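Local coordinates for uncharacterized protein (Bacteroides vulgatus, PDB 4Q88), which is of unknown function but, as a member of glycoside hydrolase family 88, probably acts as a hydrolase on carbohydrate substrates, at residues M127-W139 against L163-T175. Sequence-based numbering, arbitrary orientation.
Sequences MEYQMSTSKLDYW and LYLEKLHQYLTVT. With EDO (1,2-ethanediol), chain E.
Lys167 NZ is gripped by three partners: a water that donates to Thr133 O across the contact, a second water, and Gln170 OE1 (2.7 Å from NZ) one turn on. The second water lies within bonding distance of Thr133 O, Lys135 O and Tyr171 OH, so a long lysine side chain can span the gap between the turn after helix 117-132 and helix 163-179. Met131, a selenomethionine, is a knob among Leu163, Tyr164, Lys167 and Tyr171. Its chain bends at the last torsion (chi3 -69°), which lays CE over the Tyr164 ring, 3.5 Å from its centroid, in a CH-pi contact, while SE approaches the same ring obliquely. Tyr164 OH donates to Glu128 OE2 (2.7 Å), meeting it on the anti side; the same oxygen is salt-bridged to Arg124. A phenylalanine here would lack the hydroxyl and would probably leave Glu128 OE2 without its mate on helix 163-179. Tyr171 is central to an aromatic cluster: it turns its edge to the face of Trp139, planes 73° apart, while its CB covers that indole face, and it receives the edge of Tyr138 on its own face. At the C-terminal end of 163-175 a short polar side chain fits beside the tryptophan: Thr175 OG1 donates to a lone pair of Trp139 O (2.7 Å). Segments 127-132 and 163-175 run at 58° to each other; beyond them Trp139 and Tyr164 pack on helix 144-159, while Leu168 and Leu172 touch Tyr236 of helix 233-249.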
loop_
_atom_site.group_PDB
_atom_site.type_symbol
_atom_site.label_atom_id
_atom_site.label_comp_id
_atom_site.label_asym_id
_atom_site.label_seq_id
_atom_site.Cartn_x
_atom_site.Cartn_y
_atom_site.Cartn_z
HETATM N N MSE A 127 9.858 -0.548 16.693
HETATM C CA MSE A 127 10.215 -1.672 15.786
HETATM C C MSE A 127 11.348 -2.503 16.354
HETATM O O MSE A 127 11.342 -3.724 16.217
HETATM C CB MSE A 127 10.607 -1.195 14.419
HETATM C CG MSE A 127 9.550 -0.417 13.645
HETATM SE SE MSE A 127 7.770 -1.202 13.652
HETATM C CE MSE A 127 8.079 -2.878 12.724
ATOM N N GLU A 128 12.286 -1.841 17.040
ATOM C CA GLU A 128 13.360 -2.547 17.724
ATOM C C GLU A 128 12.870 -3.388 18.882
ATOM O O GLU A 128 13.321 -4.517 19.058
ATOM C CB GLU A 128 14.548 -1.631 18.013
ATOM C CG GLU A 128 15.168 -1.167 16.717
ATOM C CD GLU A 128 16.027 0.093 16.791
ATOM O OE1 GLU A 128 16.522 0.433 17.877
ATOM O OE2 GLU A 128 16.219 0.766 15.746
ATOM N N TYR A 129 11.883 -2.919 19.623
ATOM C CA TYR A 129 11.276 -3.757 20.664
ATOM C C TYR A 129 10.575 -4.953 20.011
ATOM O O TYR A 129 10.744 -6.110 20.441
ATOM C CB TYR A 129 10.274 -2.986 21.555
ATOM C CG TYR A 129 9.548 -3.917 22.482
ATOM C CD1 TYR A 129 10.230 -4.576 23.512
ATOM C CD2 TYR A 129 8.211 -4.172 22.338
ATOM C CE1 TYR A 129 9.575 -5.447 24.352
ATOM C CE2 TYR A 129 7.541 -5.055 23.179
ATOM C CZ TYR A 129 8.252 -5.678 24.182
ATOM O OH TYR A 129 7.656 -6.549 25.037
ATOM N N GLN A 130 9.732 -4.664 19.023
ATOM C CA GLN A 130 9.027 -5.732 18.300
ATOM C C GLN A 130 9.955 -6.837 17.830
ATOM O O GLN A 130 9.743 -8.029 18.076
ATOM C CB GLN A 130 8.222 -5.126 17.099
ATOM C CG GLN A 130 7.439 -6.177 16.357
ATOM C CD GLN A 130 6.451 -5.548 15.399
ATOM O OE1 GLN A 130 5.865 -4.532 15.710
ATOM N NE2 GLN A 130 6.337 -6.108 14.206
HETATM N N MSE A 131 11.069 -6.441 17.250
HETATM C CA MSE A 131 11.986 -7.403 16.674
HETATM C C MSE A 131 12.707 -8.170 17.774
HETATM O O MSE A 131 13.124 -9.285 17.520
HETATM C CB MSE A 131 13.003 -6.698 15.780
HETATM C CG MSE A 131 12.345 -6.147 14.498
HETATM SE SE MSE A 131 13.775 -5.493 13.311
HETATM C CE MSE A 131 14.386 -3.941 14.338
ATOM N N SER A 132 12.754 -7.606 19.007
ATOM C CA SER A 132 13.358 -8.282 20.144
ATOM C C SER A 132 12.468 -9.383 20.702
ATOM O O SER A 132 12.957 -10.278 21.426
ATOM C CB SER A 132 13.772 -7.255 21.222
ATOM O OG SER A 132 12.669 -6.821 21.993
ATOM N N THR A 133 11.167 -9.352 20.391
ATOM C CA THR A 133 10.229 -10.343 20.939
ATOM C C THR A 133 10.377 -11.620 20.136
ATOM O O THR A 133 10.929 -11.595 19.032
ATOM C CB THR A 133 8.756 -9.876 20.901
ATOM O OG1 THR A 133 8.322 -9.720 19.537
ATOM C CG2 THR A 133 8.576 -8.551 21.612
ATOM N N SER A 134 9.961 -12.745 20.709
ATOM C CA SER A 134 10.082 -14.020 20.016
ATOM C C SER A 134 8.895 -14.257 19.054
ATOM O O SER A 134 8.979 -15.079 18.149
ATOM C CB SER A 134 10.237 -15.169 21.025
ATOM O OG SER A 134 9.031 -15.358 21.734
ATOM N N LYS A 135 7.797 -13.544 19.272
ATOM C CA LYS A 135 6.609 -13.609 18.401
ATOM C C LYS A 135 6.932 -13.267 16.941
ATOM O O LYS A 135 7.712 -12.329 16.658
ATOM C CB LYS A 135 5.590 -12.617 18.925
ATOM C CG LYS A 135 4.275 -12.561 18.180
ATOM C CD LYS A 135 3.315 -11.640 18.928
ATOM C CE LYS A 135 2.041 -11.381 18.149
ATOM N NZ LYS A 135 1.115 -12.552 18.196
ATOM N N LEU A 136 6.376 -14.076 16.022
ATOM C CA LEU A 136 6.634 -13.918 14.623
ATOM C C LEU A 136 5.415 -13.571 13.769
ATOM O O LEU A 136 5.603 -13.264 12.596
ATOM C CB LEU A 136 7.293 -15.138 14.041
ATOM C CG LEU A 136 8.582 -15.622 14.768
ATOM C CD1 LEU A 136 9.053 -16.946 14.207
ATOM C CD2 LEU A 136 9.660 -14.560 14.666
ATOM N N ASP A 137 4.198 -13.758 14.309
ATOM C CA ASP A 137 2.995 -13.647 13.520
ATOM C C ASP A 137 2.357 -12.271 13.641
ATOM O O ASP A 137 1.144 -12.124 13.733
ATOM C CB ASP A 137 2.016 -14.777 13.888
ATOM C CG ASP A 137 1.547 -14.703 15.334
ATOM O OD1 ASP A 137 2.159 -14.038 16.186
ATOM O OD2 ASP A 137 0.500 -15.317 15.622
ATOM N N TYR A 138 3.176 -11.237 13.576
ATOM C CA TYR A 138 2.685 -9.876 13.622
ATOM C C TYR A 138 1.882 -9.443 12.388
ATOM O O TYR A 138 1.082 -8.503 12.487
ATOM C CB TYR A 138 3.857 -8.908 13.808
ATOM C CG TYR A 138 4.413 -8.883 15.241
ATOM C CD1 TYR A 138 3.728 -8.185 16.250
ATOM C CD2 TYR A 138 5.606 -9.531 15.585
ATOM C CE1 TYR A 138 4.208 -8.154 17.542
ATOM C CE2 TYR A 138 6.080 -9.519 16.859
ATOM C CZ TYR A 138 5.395 -8.827 17.850
ATOM O OH TYR A 138 5.881 -8.793 19.123
ATOM N N TRP A 139 2.151 -10.058 11.232
ATOM C CA TRP A 139 1.555 -9.613 9.955
ATOM C C TRP A 139 0.546 -10.712 9.589
ATOM O O TRP A 139 0.710 -11.483 8.640
ATOM C CB TRP A 139 2.666 -9.466 8.883
ATOM C CG TRP A 139 3.649 -8.419 9.205
ATOM C CD1 TRP A 139 3.551 -7.463 10.190
ATOM C CD2 TRP A 139 4.871 -8.182 8.532
ATOM N NE1 TRP A 139 4.659 -6.655 10.170
ATOM C CE2 TRP A 139 5.493 -7.097 9.171
ATOM C CE3 TRP A 139 5.526 -8.814 7.453
ATOM C CZ2 TRP A 139 6.709 -6.581 8.750
ATOM C CZ3 TRP A 139 6.777 -8.318 7.070
ATOM C CH2 TRP A 139 7.346 -7.228 7.704
ATOM N N LEU A 163 19.122 -6.389 11.419
ATOM C CA LEU A 163 18.004 -7.144 11.940
ATOM C C LEU A 163 16.698 -6.729 11.233
ATOM O O LEU A 163 15.792 -7.548 11.094
ATOM C CB LEU A 163 17.854 -6.930 13.457
ATOM C CG LEU A 163 16.884 -7.851 14.197
ATOM C CD1 LEU A 163 17.246 -9.306 13.976
ATOM C CD2 LEU A 163 16.809 -7.539 15.698
ATOM N N TYR A 164 16.579 -5.458 10.825
ATOM C CA TYR A 164 15.396 -5.021 10.076
ATOM C C TYR A 164 15.173 -5.910 8.847
ATOM O O TYR A 164 14.046 -6.275 8.514
ATOM C CB TYR A 164 15.515 -3.553 9.640
ATOM C CG TYR A 164 15.218 -2.560 10.774
ATOM C CD1 TYR A 164 13.918 -2.353 11.206
ATOM C CD2 TYR A 164 16.243 -1.783 11.347
ATOM C CE1 TYR A 164 13.647 -1.429 12.211
ATOM C CE2 TYR A 164 15.965 -0.862 12.367
ATOM C CZ TYR A 164 14.685 -0.711 12.798
ATOM O OH TYR A 164 14.392 0.191 13.812
ATOM N N LEU A 165 16.242 -6.242 8.164
ATOM C CA LEU A 165 16.127 -6.982 6.907
ATOM C C LEU A 165 15.952 -8.459 7.137
ATOM O O LEU A 165 15.290 -9.114 6.316
ATOM C CB LEU A 165 17.293 -6.670 5.959
ATOM C CG LEU A 165 17.453 -5.165 5.636
ATOM C CD1 LEU A 165 18.617 -4.998 4.687
ATOM C CD2 LEU A 165 16.208 -4.518 5.070
ATOM N N GLU A 166 16.477 -9.016 8.235
ATOM C CA GLU A 166 16.213 -10.410 8.600
ATOM C C GLU A 166 14.759 -10.563 9.100
ATOM O O GLU A 166 14.050 -11.487 8.710
ATOM C CB GLU A 166 17.228 -10.905 9.652
ATOM C CG GLU A 166 16.930 -12.254 10.309
ATOM C CD GLU A 166 16.777 -13.415 9.346
ATOM O OE1 GLU A 166 17.570 -13.473 8.368
ATOM O OE2 GLU A 166 15.860 -14.272 9.564
ATOM N N LYS A 167 14.291 -9.636 9.925
ATOM C CA LYS A 167 12.922 -9.732 10.412
ATOM C C LYS A 167 11.882 -9.448 9.332
ATOM O O LYS A 167 10.734 -9.988 9.408
ATOM C CB LYS A 167 12.734 -8.813 11.636
ATOM C CG LYS A 167 13.404 -9.357 12.908
ATOM C CD LYS A 167 12.538 -10.381 13.640
ATOM C CE LYS A 167 13.286 -11.142 14.727
ATOM N NZ LYS A 167 12.466 -12.222 15.325
ATOM N N LEU A 168 12.233 -8.591 8.368
ATOM C CA LEU A 168 11.362 -8.410 7.157
ATOM C C LEU A 168 11.019 -9.813 6.575
ATOM O O LEU A 168 9.843 -10.151 6.400
ATOM C CB LEU A 168 12.063 -7.544 6.110
ATOM C CG LEU A 168 11.470 -7.492 4.690
ATOM C CD1 LEU A 168 10.072 -6.963 4.738
ATOM C CD2 LEU A 168 12.345 -6.611 3.813
ATOM N N HIS A 169 12.036 -10.631 6.393
ATOM C CA HIS A 169 11.869 -11.954 5.825
ATOM C C HIS A 169 11.142 -12.907 6.777
ATOM O O HIS A 169 10.256 -13.665 6.341
ATOM C CB HIS A 169 13.203 -12.523 5.435
ATOM C CG HIS A 169 13.111 -13.800 4.669
ATOM N ND1 HIS A 169 13.324 -15.025 5.267
ATOM C CD2 HIS A 169 12.840 -14.054 3.368
ATOM C CE1 HIS A 169 13.145 -15.981 4.371
ATOM N NE2 HIS A 169 12.880 -15.415 3.201
ATOM N N GLN A 170 11.494 -12.859 8.063
ATOM C CA GLN A 170 10.941 -13.784 9.002
ATOM C C GLN A 170 9.425 -13.550 9.167
ATOM O O GLN A 170 8.653 -14.499 9.111
ATOM C CB GLN A 170 11.681 -13.690 10.303
ATOM C CG GLN A 170 11.229 -14.715 11.294
ATOM C CD GLN A 170 12.121 -14.760 12.508
ATOM O OE1 GLN A 170 12.549 -13.731 13.042
ATOM N NE2 GLN A 170 12.366 -15.961 12.972
ATOM N N TYR A 171 9.017 -12.286 9.324
ATOM C CA TYR A 171 7.591 -11.968 9.424
ATOM C C TYR A 171 6.828 -12.298 8.138
ATOM O O TYR A 171 5.700 -12.781 8.184
ATOM C CB TYR A 171 7.367 -10.503 9.831
ATOM C CG TYR A 171 7.946 -10.065 11.174
ATOM C CD1 TYR A 171 8.187 -10.974 12.209
ATOM C CD2 TYR A 171 8.221 -8.734 11.411
ATOM C CE1 TYR A 171 8.685 -10.557 13.458
ATOM C CE2 TYR A 171 8.737 -8.307 12.629
ATOM C CZ TYR A 171 8.971 -9.225 13.658
ATOM O OH TYR A 171 9.432 -8.793 14.898
ATOM N N LEU A 172 7.413 -12.009 6.985
ATOM C CA LEU A 172 6.741 -12.277 5.699
ATOM C C LEU A 172 6.578 -13.776 5.516
ATOM O O LEU A 172 5.517 -14.236 5.079
ATOM C CB LEU A 172 7.513 -11.685 4.549
ATOM C CG LEU A 172 7.128 -12.203 3.159
ATOM C CD1 LEU A 172 5.726 -11.740 2.847
ATOM C CD2 LEU A 172 8.146 -11.690 2.136
ATOM N N THR A 173 7.546 -14.549 5.987
ATOM C CA THR A 173 7.449 -16.017 5.893
ATOM C C THR A 173 6.236 -16.518 6.634
ATOM O O THR A 173 5.549 -17.430 6.157
ATOM C CB THR A 173 8.741 -16.702 6.413
ATOM O OG1 THR A 173 9.799 -16.321 5.555
ATOM C CG2 THR A 173 8.634 -18.171 6.345
ATOM N N VAL A 174 5.927 -15.935 7.787
ATOM C CA VAL A 174 4.752 -16.323 8.542
ATOM C C VAL A 174 3.451 -15.897 7.829
ATOM O O VAL A 174 2.475 -16.644 7.773
ATOM C CB VAL A 174 4.826 -15.817 9.995
ATOM C CG1 VAL A 174 3.545 -16.139 10.751
ATOM C CG2 VAL A 174 5.968 -16.524 10.731
ATOM N N THR A 175 3.425 -14.694 7.290
ATOM C CA THR A 175 2.289 -14.236 6.484
ATOM C C THR A 175 2.010 -15.237 5.370
ATOM O O THR A 175 0.846 -15.677 5.182
ATOM C CB THR A 175 2.564 -12.847 5.886
ATOM O OG1 THR A 175 2.813 -11.904 6.960
ATOM C CG2 THR A 175 1.363 -12.410 4.981
HETATM C C1 EDO E . 8.191 -12.138 24.186
HETATM O O1 EDO E . 9.537 -12.443 23.831
HETATM C C2 EDO E . 7.257 -13.078 23.453
HETATM O O2 EDO E . 6.817 -12.600 22.143
HETATM O O HOH W 1 10.033 -10.995 16.482
HETATM O O HOH W 2 13.560 -12.432 17.948
HETATM O O HOH W 3 4.110 -12.200 10.486
#